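Local coordinates for lectin-like protein (Entamoeba histolytica HM-1:IMSS-A, PDB 5ZBT) that is of unproven function but, as an ERGIC-53-like membrane protein, may bind D-mannose through the legume lectin-like domain described here, at residues Leu82-Asn87 with Tyr222-Leu227; Gly96-Trp101 with Leu208-Thr213; Pro134-Leu139 with Met193-Ile198; Ala160-Asp165 with Ile184-Asn189. All coordinates share one frame; numbering follows the deposited sequence.

The four contacts illustrate how a legume lectin-like β-sandwich is assembled from within its sheets, between them and at one end. Contact 1 pairs strands 80-90 and 220-231 in one antiparallel sheet; contact 2 pairs strands 97-103 and 207-213 in the other. Their centres lie about 11 Å apart, and Leu84 meets Met98 between the sheets. Contact 3 joins the two sheets near one margin, its centre about 17 Å from that of contact 1. In contact 4 a loop folds against strand 181-188, the sheet neighbour of strand 191-198 from contact 3. Along the chain contact 1 encloses contact 2, which encloses contact 3, which encloses contact 4, so contacts between distant segments close successively shorter loops.

Contact 1: residues Leu82-Asn87 with Tyr222-Leu227; sequences LQLKLN and YRVQSL
Arg223 and Asn87 meet where strands 80-90 and 220-231 of the lectin β-sandwich pair antiparallel, Asn87 N bonding Arg223 O. The Arg223 side chain first runs over the backbone carbonyl of Asn87: CB lies 3.1 Å from Asn87 O, and CG and CD follow past the same oxygen. A bend at chi3 (-49°) then turns NE back to bond Asn87 O at 3.1 Å, with the oxygen in the guanidinium plane. NH2 reaches Asn87 OD1 at 2.7 Å, but from above the amide plane and not on a lone pair, so this second arm of the side-on grip is poorly directed. Tyr55 adds a cation-pi contact.

Further along, the pairing has the form of a classic β-bulge: Gln225 and Ser226 both sit opposite Lys85, whose O accepts from Gln225 N while its N donates to Ser226 O. On the inward face Leu84 CD1 touches Val224 CG1 at 3.5 Å and Leu227 CD1 at 3.7 Å, the leucine and valine side chains crossing at about a right angle. The extended Lys85 chain crosses Gln225 at a slant, its CE 3.4 Å from Gln225 OE1. On the face of Lys85 and Ser226, a water donates to Gln83 O at 3.0 Å and hydrogen-bonds Ser226 OG at 2.6 Å.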
loop_
_atom_site.group_PDB
_atom_site.type_symbol
_atom_site.label_atom_id
_atom_site.label_comp_id
_atom_site.label_asym_id
_atom_site.label_seq_id
_atom_site.Cartn_x
_atom_site.Cartn_y
_atom_site.Cartn_z
ATOM N N LEU A 82 -5.849 6.487 6.064
ATOM C CA LEU A 82 -4.671 6.680 5.233
ATOM C C LEU A 82 -5.109 6.854 3.784
ATOM O O LEU A 82 -6.002 6.137 3.300
ATOM C CB LEU A 82 -3.694 5.508 5.363
ATOM C CG LEU A 82 -3.365 5.053 6.787
ATOM C CD1 LEU A 82 -2.735 3.669 6.799
ATOM C CD2 LEU A 82 -2.448 6.056 7.459
ATOM N N GLN A 83 -4.485 7.820 3.105
ATOM C CA GLN A 83 -4.733 8.123 1.695
ATOM C C GLN A 83 -3.419 8.035 0.937
ATOM O O GLN A 83 -2.508 8.835 1.166
ATOM C CB GLN A 83 -5.344 9.512 1.522
ATOM C CG GLN A 83 -6.761 9.650 2.052
ATOM C CD GLN A 83 -7.202 11.088 2.097
ATOM O OE1 GLN A 83 -6.631 11.925 1.415
ATOM N NE2 GLN A 83 -8.198 11.389 2.917
ATOM N N LEU A 84 -3.317 7.072 0.039
ATOM C CA LEU A 84 -2.106 6.855 -0.738
ATOM C C LEU A 84 -2.413 7.203 -2.187
ATOM O O LEU A 84 -3.159 6.483 -2.859
ATOM C CB LEU A 84 -1.631 5.411 -0.610
ATOM C CG LEU A 84 -0.285 5.141 -1.283
ATOM C CD1 LEU A 84 0.834 5.785 -0.461
ATOM C CD2 LEU A 84 -0.059 3.679 -1.406
ATOM N N LYS A 85 -1.853 8.306 -2.669
ATOM C CA LYS A 85 -2.115 8.747 -4.025
ATOM C C LYS A 85 -1.099 8.122 -4.983
ATOM O O LYS A 85 0.115 8.232 -4.781
ATOM C CB LYS A 85 -2.082 10.269 -4.093
ATOM C CG LYS A 85 -2.572 10.837 -5.412
ATOM C CD LYS A 85 -2.757 12.340 -5.334
ATOM C CE LYS A 85 -3.007 12.893 -6.713
ATOM N NZ LYS A 85 -3.563 14.269 -6.666
ATOM N N LEU A 86 -1.609 7.486 -6.028
ATOM C CA LEU A 86 -0.849 6.651 -6.950
ATOM C C LEU A 86 -0.420 7.421 -8.191
ATOM O O LEU A 86 -1.151 8.274 -8.699
ATOM C CB LEU A 86 -1.694 5.457 -7.393
ATOM C CG LEU A 86 -1.758 4.170 -6.575
ATOM C CD1 LEU A 86 -1.723 4.448 -5.110
ATOM C CD2 LEU A 86 -3.040 3.454 -6.932
ATOM N N ASN A 87 0.770 7.080 -8.698
ATOM C CA ASN A 87 1.274 7.570 -9.990
ATOM C C ASN A 87 1.963 6.378 -10.665
ATOM O O ASN A 87 3.166 6.160 -10.485
ATOM C CB ASN A 87 2.226 8.747 -9.787
ATOM C CG ASN A 87 2.647 9.413 -11.095
ATOM O OD1 ASN A 87 2.252 8.996 -12.181
ATOM N ND2 ASN A 87 3.464 10.456 -10.985
ATOM N N TYR A 222 6.005 1.719 -10.728
ATOM C CA TYR A 222 5.142 2.034 -9.593
ATOM C C TYR A 222 5.711 3.218 -8.837
ATOM O O TYR A 222 6.907 3.251 -8.523
ATOM C CB TYR A 222 4.977 0.833 -8.663
ATOM C CG TYR A 222 4.027 -0.202 -9.234
ATOM C CD1 TYR A 222 2.647 -0.020 -9.178
ATOM C CD2 TYR A 222 4.513 -1.347 -9.857
ATOM C CE1 TYR A 222 1.776 -0.959 -9.726
ATOM C CE2 TYR A 222 3.650 -2.301 -10.401
ATOM C CZ TYR A 222 2.295 -2.094 -10.334
ATOM O OH TYR A 222 1.469 -3.028 -10.871
ATOM N N ARG A 223 4.871 4.226 -8.608
ATOM C CA ARG A 223 5.330 5.435 -7.942
ATOM C C ARG A 223 4.169 5.992 -7.137
ATOM O O ARG A 223 2.999 5.706 -7.413
ATOM C CB ARG A 223 5.892 6.453 -8.961
ATOM C CG ARG A 223 6.593 5.731 -10.126
ATOM C CD ARG A 223 6.897 6.511 -11.318
ATOM N NE ARG A 223 5.762 7.270 -11.798
ATOM C CZ ARG A 223 5.923 8.337 -12.561
ATOM N NH1 ARG A 223 7.158 8.688 -12.894
ATOM N NH2 ARG A 223 4.882 9.040 -12.981
ATOM N N VAL A 224 4.508 6.774 -6.115
ATOM C CA VAL A 224 3.537 7.254 -5.138
ATOM C C VAL A 224 3.659 8.772 -5.042
ATOM O O VAL A 224 4.755 9.299 -4.816
ATOM C CB VAL A 224 3.757 6.575 -3.771
ATOM C CG1 VAL A 224 3.058 7.327 -2.671
ATOM C CG2 VAL A 224 3.263 5.146 -3.839
ATOM N N GLN A 225 2.540 9.471 -5.237
ATOM C CA GLN A 225 2.551 10.927 -5.181
ATOM C C GLN A 225 2.580 11.451 -3.754
ATOM O O GLN A 225 3.262 12.442 -3.475
ATOM C CB GLN A 225 1.329 11.489 -5.891
ATOM C CG GLN A 225 1.421 11.421 -7.376
ATOM C CD GLN A 225 1.218 12.772 -8.003
ATOM O OE1 GLN A 225 0.081 13.241 -8.130
ATOM N NE2 GLN A 225 2.324 13.419 -8.399
ATOM N N SER A 226 1.816 10.838 -2.854
ATOM C CA SER A 226 1.695 11.346 -1.492
ATOM C C SER A 226 1.035 10.295 -0.620
ATOM O O SER A 226 0.345 9.390 -1.104
ATOM C CB SER A 226 0.877 12.637 -1.434
ATOM O OG SER A 226 -0.418 12.403 -1.936
ATOM N N LEU A 227 1.250 10.446 0.680
ATOM C CA LEU A 227 0.603 9.623 1.686
ATOM C C LEU A 227 0.169 10.551 2.812
ATOM O O LEU A 227 1.003 11.267 3.388
ATOM C CB LEU A 227 1.548 8.530 2.186
ATOM C CG LEU A 227 1.032 7.674 3.345
ATOM C CD1 LEU A 227 -0.193 6.825 2.941
ATOM C CD2 LEU A 227 2.160 6.791 3.823
HETATM O O HOH W 1 -2.322 11.194 -0.675
#

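Contact 2: residues Gly96-Trp101 with Leu208-Thr213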
loop_
_atom_site.group_PDB
_atom_site.type_symbol
_atom_site.label_atom_id
_atom_site.label_comp_id
_atom_site.label_asym_id
_atom_site.label_seq_id
_atom_site.Cartn_x
_atom_site.Cartn_y
_atom_site.Cartn_z
ATOM N N GLY A 96 2.627 -6.825 -12.385
ATOM C CA GLY A 96 2.907 -6.763 -10.962
ATOM C C GLY A 96 1.781 -6.146 -10.150
ATOM O O GLY A 96 0.596 -6.213 -10.503
ATOM N N GLY A 97 2.165 -5.550 -9.027
ATOM C CA GLY A 97 1.212 -4.883 -8.161
ATOM C C GLY A 97 1.916 -4.179 -7.021
ATOM O O GLY A 97 3.142 -4.176 -6.925
ATOM N N MET A 98 1.108 -3.622 -6.133
ATOM C CA MET A 98 1.535 -2.777 -5.029
ATOM C C MET A 98 0.925 -3.297 -3.740
ATOM O O MET A 98 -0.206 -3.780 -3.736
ATOM C CB MET A 98 1.043 -1.344 -5.209
ATOM C CG MET A 98 2.036 -0.326 -5.651
ATOM S SD MET A 98 1.141 1.250 -5.637
ATOM C CE MET A 98 1.120 1.537 -3.868
ATOM N N GLY A 99 1.640 -3.144 -2.642
ATOM C CA GLY A 99 1.106 -3.489 -1.337
ATOM C C GLY A 99 1.276 -2.364 -0.342
ATOM O O GLY A 99 2.305 -1.682 -0.325
ATOM N N VAL A 100 0.255 -2.170 0.486
ATOM C CA VAL A 100 0.363 -1.348 1.681
ATOM C C VAL A 100 0.202 -2.268 2.885
ATOM O O VAL A 100 -0.685 -3.127 2.908
ATOM C CB VAL A 100 -0.665 -0.209 1.692
ATOM C CG1 VAL A 100 -0.458 0.682 2.958
ATOM C CG2 VAL A 100 -0.539 0.605 0.426
ATOM N N TRP A 101 1.068 -2.109 3.867
ATOM C CA TRP A 101 1.248 -3.139 4.871
ATOM C C TRP A 101 1.112 -2.539 6.259
ATOM O O TRP A 101 1.647 -1.466 6.529
ATOM C CB TRP A 101 2.624 -3.802 4.726
ATOM C CG TRP A 101 2.897 -4.475 3.389
ATOM C CD1 TRP A 101 3.255 -3.869 2.202
ATOM C CD2 TRP A 101 2.883 -5.889 3.130
ATOM N NE1 TRP A 101 3.453 -4.825 1.229
ATOM C CE2 TRP A 101 3.230 -6.069 1.773
ATOM C CE3 TRP A 101 2.607 -7.023 3.920
ATOM C CZ2 TRP A 101 3.305 -7.337 1.187
ATOM C CZ3 TRP A 101 2.688 -8.284 3.333
ATOM C CH2 TRP A 101 3.035 -8.425 1.978
ATOM N N LEU A 208 4.051 0.914 9.134
ATOM C CA LEU A 208 3.426 1.110 7.836
ATOM C C LEU A 208 4.459 0.851 6.744
ATOM O O LEU A 208 5.524 1.484 6.722
ATOM C CB LEU A 208 2.854 2.522 7.712
ATOM C CG LEU A 208 2.129 2.753 6.383
ATOM C CD1 LEU A 208 0.902 1.837 6.294
ATOM C CD2 LEU A 208 1.727 4.189 6.239
ATOM N N GLY A 209 4.154 -0.076 5.844
ATOM C CA GLY A 209 5.028 -0.379 4.729
ATOM C C GLY A 209 4.349 -0.144 3.391
ATOM O O GLY A 209 3.121 -0.212 3.274
ATOM N N ILE A 210 5.160 0.142 2.380
ATOM C CA ILE A 210 4.717 0.193 0.994
ATOM C C ILE A 210 5.682 -0.658 0.184
ATOM O O ILE A 210 6.893 -0.645 0.438
ATOM C CB ILE A 210 4.660 1.640 0.450
ATOM C CG1 ILE A 210 3.732 2.498 1.308
ATOM C CG2 ILE A 210 4.193 1.678 -1.032
ATOM C CD1 ILE A 210 3.857 3.976 1.048
ATOM N N SER A 211 5.147 -1.419 -0.770
ATOM C CA SER A 211 5.958 -2.303 -1.596
ATOM C C SER A 211 5.336 -2.420 -2.977
ATOM O O SER A 211 4.161 -2.091 -3.184
ATOM C CB SER A 211 6.081 -3.693 -0.979
ATOM O OG SER A 211 4.863 -4.390 -1.129
ATOM N N ALA A 212 6.133 -2.919 -3.923
ATOM C CA ALA A 212 5.602 -3.159 -5.253
ATOM C C ALA A 212 6.531 -4.093 -6.005
ATOM O O ALA A 212 7.729 -4.161 -5.730
ATOM C CB ALA A 212 5.414 -1.852 -6.047
ATOM N N THR A 213 5.961 -4.804 -6.962
ATOM C CA THR A 213 6.733 -5.603 -7.897
ATOM C C THR A 213 6.225 -5.310 -9.302
ATOM O O THR A 213 5.031 -5.069 -9.497
ATOM C CB THR A 213 6.617 -7.102 -7.581
ATOM O OG1 THR A 213 7.421 -7.843 -8.498
ATOM C CG2 THR A 213 5.164 -7.582 -7.696
#
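Trp101 turns its CG away from the carbonyl carbon (chi1 -60°), while Ser211 holds OG between its own N and carbonyl carbon (chi1 74°), and these two settings bring the indole N-H to the hydroxyl. The Trp101 NE1 to Ser211 OG bond is 2.8 Å long, with the oxygen tilted slightly from the ring plane. Because Ser211 OG is also bonded to Phe113 O, the hydroxyl passes the link on from the ring to a covering loop. Gly209 O lies at the ring's edge in its plane, and Gly99, lacking a side chain, leaves the indole close to the strand; Tyr119 and Phe125 meet the ring edge-to-face.

The opposite face of the strands is apolar. Met98 CG rests 3.7 Å from Ala212 CB, and Met98 lies alongside Ile210, both pointing the same way. Val100 CG1 touches Leu208 CD1 at 3.8 Å. Leu84 of the other sheet packs against Met98, Val100 and Ile210.

Six backbone hydrogen bonds, in pairs at Gly97-Thr213, Gly99-Ser211 and Trp101-Gly209, hold the register; Gly99 N to Ser211 O is 2.8 Å. Side chains alternating between the two faces put one set under the loops and the other between the sheets, as in the antiparallel β-sandwich of legume-type lectins.

Contact 3: residues Pro134-Leu139 with Met193-Ile198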
loop_
_atom_site.group_PDB
_atom_site.type_symbol
_atom_site.label_atom_id
_atom_site.label_comp_id
_atom_site.label_asym_id
_atom_site.label_seq_id
_atom_site.Cartn_x
_atom_site.Cartn_y
_atom_site.Cartn_z
ATOM N N PRO A 134 -7.778 -4.361 -12.598
ATOM C CA PRO A 134 -7.028 -4.560 -11.355
ATOM C C PRO A 134 -7.935 -5.004 -10.214
ATOM O O PRO A 134 -9.111 -4.626 -10.120
ATOM C CB PRO A 134 -6.406 -3.186 -11.083
ATOM C CG PRO A 134 -7.126 -2.238 -11.970
ATOM C CD PRO A 134 -7.559 -3.025 -13.165
ATOM N N MET A 135 -7.374 -5.856 -9.369
ATOM C CA MET A 135 -8.036 -6.376 -8.188
ATOM C C MET A 135 -7.411 -5.742 -6.957
ATOM O O MET A 135 -6.206 -5.492 -6.919
ATOM C CB MET A 135 -7.904 -7.901 -8.103
ATOM C CG MET A 135 -8.741 -8.634 -9.134
ATOM S SD MET A 135 -9.618 -10.092 -8.546
ATOM C CE MET A 135 -10.798 -9.422 -7.388
ATOM N N ILE A 136 -8.237 -5.468 -5.961
ATOM C CA ILE A 136 -7.773 -5.056 -4.652
ATOM C C ILE A 136 -8.090 -6.201 -3.706
ATOM O O ILE A 136 -9.188 -6.767 -3.768
ATOM C CB ILE A 136 -8.425 -3.732 -4.221
ATOM C CG1 ILE A 136 -7.905 -2.598 -5.118
ATOM C CG2 ILE A 136 -8.117 -3.422 -2.773
ATOM C CD1 ILE A 136 -8.588 -1.255 -4.897
ATOM N N SER A 137 -7.110 -6.588 -2.890
ATOM C CA SER A 137 -7.235 -7.695 -1.954
ATOM C C SER A 137 -6.749 -7.257 -0.584
ATOM O O SER A 137 -5.912 -6.359 -0.460
ATOM C CB SER A 137 -6.421 -8.905 -2.384
ATOM O OG SER A 137 -6.416 -9.025 -3.793
ATOM N N VAL A 138 -7.290 -7.891 0.447
ATOM C CA VAL A 138 -6.794 -7.748 1.806
ATOM C C VAL A 138 -6.491 -9.143 2.317
ATOM O O VAL A 138 -7.308 -10.057 2.166
ATOM C CB VAL A 138 -7.791 -7.030 2.726
ATOM C CG1 VAL A 138 -7.250 -7.006 4.131
ATOM C CG2 VAL A 138 -8.039 -5.595 2.232
ATOM N N LEU A 139 -5.306 -9.303 2.899
ATOM C CA LEU A 139 -4.803 -10.591 3.348
ATOM C C LEU A 139 -4.293 -10.406 4.767
ATOM O O LEU A 139 -3.228 -9.816 4.964
ATOM C CB LEU A 139 -3.686 -11.078 2.433
ATOM C CG LEU A 139 -3.451 -12.580 2.392
ATOM C CD1 LEU A 139 -4.766 -13.250 2.230
ATOM C CD2 LEU A 139 -2.581 -12.921 1.217
ATOM N N MET A 193 -15.006 4.927 -4.673
ATOM C CA MET A 193 -15.536 3.608 -4.985
ATOM C C MET A 193 -15.411 2.694 -3.775
ATOM O O MET A 193 -14.339 2.610 -3.164
ATOM C CB MET A 193 -14.794 2.992 -6.167
ATOM C CG MET A 193 -14.675 3.902 -7.346
ATOM S SD MET A 193 -16.191 3.895 -8.305
ATOM C CE MET A 193 -15.502 3.298 -9.847
ATOM N N ASP A 194 -16.509 2.018 -3.444
ATOM C CA ASP A 194 -16.491 0.950 -2.461
ATOM C C ASP A 194 -15.533 -0.159 -2.893
ATOM O O ASP A 194 -15.275 -0.368 -4.081
ATOM C CB ASP A 194 -17.897 0.374 -2.292
ATOM C CG ASP A 194 -18.871 1.354 -1.635
ATOM O OD1 ASP A 194 -18.439 2.230 -0.851
ATOM O OD2 ASP A 194 -20.089 1.239 -1.892
ATOM N N CYS A 195 -15.016 -0.896 -1.917
ATOM C CA CYS A 195 -14.218 -2.064 -2.267
ATOM C C CYS A 195 -14.391 -3.183 -1.236
ATOM O O CYS A 195 -15.001 -4.215 -1.526
ATOM C CB CYS A 195 -12.749 -1.648 -2.433
ATOM S SG CYS A 195 -11.602 -2.970 -2.864
ATOM N N ILE A 196 -13.909 -2.980 -0.017
ATOM C CA ILE A 196 -13.909 -4.021 1.001
ATOM C C ILE A 196 -14.282 -3.395 2.341
ATOM O O ILE A 196 -13.832 -2.291 2.682
ATOM C CB ILE A 196 -12.533 -4.719 1.073
ATOM C CG1 ILE A 196 -12.335 -5.662 -0.118
ATOM C CG2 ILE A 196 -12.319 -5.449 2.417
ATOM C CD1 ILE A 196 -10.870 -5.994 -0.390
ATOM N N THR A 197 -15.129 -4.096 3.086
ATOM C CA THR A 197 -15.358 -3.822 4.496
ATOM C C THR A 197 -15.103 -5.107 5.266
ATOM O O THR A 197 -15.611 -6.165 4.881
ATOM C CB THR A 197 -16.792 -3.336 4.751
ATOM O OG1 THR A 197 -17.010 -2.119 4.040
ATOM C CG2 THR A 197 -17.015 -3.070 6.215
ATOM N N ILE A 198 -14.326 -5.020 6.342
ATOM C CA ILE A 198 -14.052 -6.159 7.213
ATOM C C ILE A 198 -14.509 -5.806 8.614
ATOM O O ILE A 198 -14.001 -4.849 9.220
ATOM C CB ILE A 198 -12.563 -6.541 7.227
ATOM C CG1 ILE A 198 -12.013 -6.670 5.810
ATOM C CG2 ILE A 198 -12.360 -7.852 7.995
ATOM C CD1 ILE A 198 -10.569 -7.014 5.788
#
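Face-to-face packing between the two sheets of a β-sandwich brings Ile136 and Val138 of strand 135-142 against Cys195, Ile196 and Ile198 of strand 191-198. The short strand segments run nearly parallel, 15° apart, with their axes 7.8 Å from each other; side chains fill that gap, and no hydrogen bond crosses it. Ile136 meets sulfur: its CG2 is 3.5 Å from Cys195 SG, and its CB is equally close. With SG anti to the backbone N (chi1 180°), the cysteine reaches across between the sheets to form its disulfide with Cys157, on strand 153-158 beside strand 135-142. Strands 153-158 and 191-198 are the outermost strands of their respective sheets in this chain, so the legume-type sandwich has a covalent tie at this margin.

Cys195 and Ile196 form a classic β-bulge, both facing Ile184 of the adjoining strand, and consecutive residues thereby turn their side chains toward the opposite sheet. Ile196 uses its terminal methyl: CD1 sits 3.9 Å from Ile136 O and the same distance from Val138 CG2. Ile184 also lies against Val138. The other valine branch, CG1, takes Ile198 CD1 at 3.7 Å, and Val138 crosses both isoleucines, Ile196 and Ile198, at a slant.

Contact 4: residues Ala160-Asp165 with Ile184-Asn189; sequences ANIQKD and IEIMVN
Asp165 OD2 accepts the backbone N-H of Asn189 in a short, nearly straight bond, 2.8 Å long with an angle of 172° at the hydrogen. The amide comes from well above the carboxylate plane, 63° out of it. OD1 of the same carboxylate takes the N-H of Asp167, so two backbone amides, one from each side of the contact, hold the group and fix its rotation; both would be expected to favour its charged form. With CG of Asp165 anti to its own nitrogen (chi1 -179°), the carboxylate extends from the loop to the point where strand 181-188 ends. Asn189 has positive phi there and begins the tight turn of the β-hairpin that leads into strand 191-198.

The contact therefore fastens a loop of the lectin domain, running from strand 153-158 to strand 170-176, over one end of the sandwich. Residues 162-164 of that loop have helical backbone angles, and a weak bond of 3.2 Å from Asp165 N to Asn161 O closes the turn. Val188 CG1 lies against the start of the turn, 3.2 Å from Asn161 O and 3.8 Å from Asn161 CB. Deeper in, Ile162 and Ile186 cross at about a right angle. Ile186 CD1 rests against Ile162, nearest to CG1 at 3.8 Å, with CD1 and CG2 of Ile162 only slightly farther. Ile162 also touches Leu86 of one sheet, Ile136 of the other and Pro134 in a loop.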
loop_
_atom_site.group_PDB
_atom_site.type_symbol
_atom_site.label_atom_id
_atom_site.label_comp_id
_atom_site.label_asym_id
_atom_site.label_seq_id
_atom_site.Cartn_x
_atom_site.Cartn_y
_atom_site.Cartn_z
ATOM N N ALA A 160 -12.054 -0.661 -11.835
ATOM C CA ALA A 160 -11.484 -0.271 -13.113
ATOM C C ALA A 160 -10.801 1.087 -13.030
ATOM O O ALA A 160 -11.188 1.955 -12.244
ATOM C CB ALA A 160 -12.570 -0.226 -14.192
ATOM N N ASN A 161 -9.760 1.246 -13.852
ATOM C CA ASN A 161 -9.109 2.510 -14.185
ATOM C C ASN A 161 -8.203 3.053 -13.080
ATOM O O ASN A 161 -7.983 4.268 -13.008
ATOM C CB ASN A 161 -10.151 3.560 -14.573
ATOM C CG ASN A 161 -10.967 3.143 -15.783
ATOM O OD1 ASN A 161 -12.201 3.140 -15.745
ATOM N ND2 ASN A 161 -10.279 2.779 -16.862
ATOM N N ILE A 162 -7.619 2.176 -12.259
ATOM C CA ILE A 162 -6.801 2.653 -11.143
ATOM C C ILE A 162 -5.578 3.412 -11.649
ATOM O O ILE A 162 -5.304 4.535 -11.206
ATOM C CB ILE A 162 -6.406 1.496 -10.212
ATOM C CG1 ILE A 162 -7.608 1.044 -9.388
ATOM C CG2 ILE A 162 -5.317 1.945 -9.272
ATOM C CD1 ILE A 162 -7.388 -0.297 -8.689
ATOM N N GLN A 163 -4.827 2.836 -12.596
ATOM C CA GLN A 163 -3.668 3.578 -13.082
ATOM C C GLN A 163 -3.982 4.470 -14.268
ATOM O O GLN A 163 -3.196 5.388 -14.542
ATOM C CB GLN A 163 -2.490 2.648 -13.437
ATOM C CG GLN A 163 -2.593 1.915 -14.743
ATOM C CD GLN A 163 -2.134 2.731 -15.940
ATOM O OE1 GLN A 163 -2.820 2.756 -16.960
ATOM N NE2 GLN A 163 -0.985 3.402 -15.824
ATOM N N LYS A 164 -5.105 4.238 -14.958
ATOM C CA LYS A 164 -5.521 5.065 -16.090
ATOM C C LYS A 164 -6.063 6.426 -15.671
ATOM O O LYS A 164 -6.321 7.263 -16.544
ATOM C CB LYS A 164 -6.584 4.331 -16.915
ATOM C CG LYS A 164 -6.016 3.277 -17.864
ATOM C CD LYS A 164 -7.071 2.221 -18.206
ATOM C CE LYS A 164 -6.691 1.393 -19.431
ATOM N NZ LYS A 164 -5.463 0.564 -19.235
ATOM N N ASP A 165 -6.273 6.656 -14.374
ATOM C CA ASP A 165 -6.636 7.980 -13.867
ATOM C C ASP A 165 -5.404 8.879 -13.936
ATOM O O ASP A 165 -4.472 8.730 -13.141
ATOM C CB ASP A 165 -7.170 7.857 -12.436
ATOM C CG ASP A 165 -7.602 9.192 -11.829
ATOM O OD1 ASP A 165 -7.368 10.269 -12.417
ATOM O OD2 ASP A 165 -8.199 9.168 -10.733
ATOM N N ILE A 184 -11.808 -0.369 2.997
ATOM C CA ILE A 184 -10.958 -0.022 1.864
ATOM C C ILE A 184 -11.844 0.586 0.789
ATOM O O ILE A 184 -12.855 -0.012 0.397
ATOM C CB ILE A 184 -10.214 -1.245 1.296
ATOM C CG1 ILE A 184 -9.585 -2.095 2.408
ATOM C CG2 ILE A 184 -9.165 -0.805 0.291
ATOM C CD1 ILE A 184 -8.508 -1.410 3.182
ATOM N N GLU A 185 -11.463 1.770 0.317
ATOM C CA GLU A 185 -12.089 2.427 -0.812
ATOM C C GLU A 185 -10.986 2.877 -1.749
ATOM O O GLU A 185 -9.816 2.926 -1.369
ATOM C CB GLU A 185 -12.937 3.632 -0.369
ATOM C CG GLU A 185 -14.117 3.229 0.497
ATOM C CD GLU A 185 -14.649 4.347 1.368
ATOM O OE1 GLU A 185 -14.110 5.480 1.304
ATOM O OE2 GLU A 185 -15.623 4.087 2.109
ATOM N N ILE A 186 -11.352 3.202 -2.981
ATOM C CA ILE A 186 -10.385 3.784 -3.900
ATOM C C ILE A 186 -11.064 4.883 -4.708
ATOM O O ILE A 186 -12.168 4.695 -5.225
ATOM C CB ILE A 186 -9.716 2.733 -4.811
ATOM C CG1 ILE A 186 -8.559 3.391 -5.576
ATOM C CG2 ILE A 186 -10.695 2.113 -5.775
ATOM C CD1 ILE A 186 -7.403 2.465 -5.874
ATOM N N MET A 187 -10.425 6.050 -4.756
ATOM C CA MET A 187 -10.932 7.206 -5.484
ATOM C C MET A 187 -10.324 7.197 -6.880
ATOM O O MET A 187 -9.115 7.389 -7.043
ATOM C CB MET A 187 -10.606 8.508 -4.747
ATOM C CG MET A 187 -11.392 9.726 -5.280
ATOM S SD MET A 187 -10.873 10.294 -6.938
ATOM C CE MET A 187 -9.137 10.618 -6.647
ATOM N N VAL A 188 -11.167 6.997 -7.890
ATOM C CA VAL A 188 -10.734 6.947 -9.280
ATOM C C VAL A 188 -11.596 7.910 -10.080
ATOM O O VAL A 188 -12.826 7.819 -10.033
ATOM C CB VAL A 188 -10.840 5.526 -9.864
ATOM C CG1 VAL A 188 -10.349 5.511 -11.304
ATOM C CG2 VAL A 188 -10.056 4.538 -9.012
ATOM N N ASN A 189 -10.957 8.825 -10.809
ATOM C CA ASN A 189 -11.659 9.772 -11.679
ATOM C C ASN A 189 -12.785 10.495 -10.937
ATOM O O ASN A 189 -13.945 10.487 -11.353
ATOM C CB ASN A 189 -12.185 9.065 -12.920
ATOM C CG ASN A 189 -11.073 8.675 -13.860
ATOM O OD1 ASN A 189 -10.167 9.471 -14.111
ATOM N ND2 ASN A 189 -11.116 7.448 -14.370
#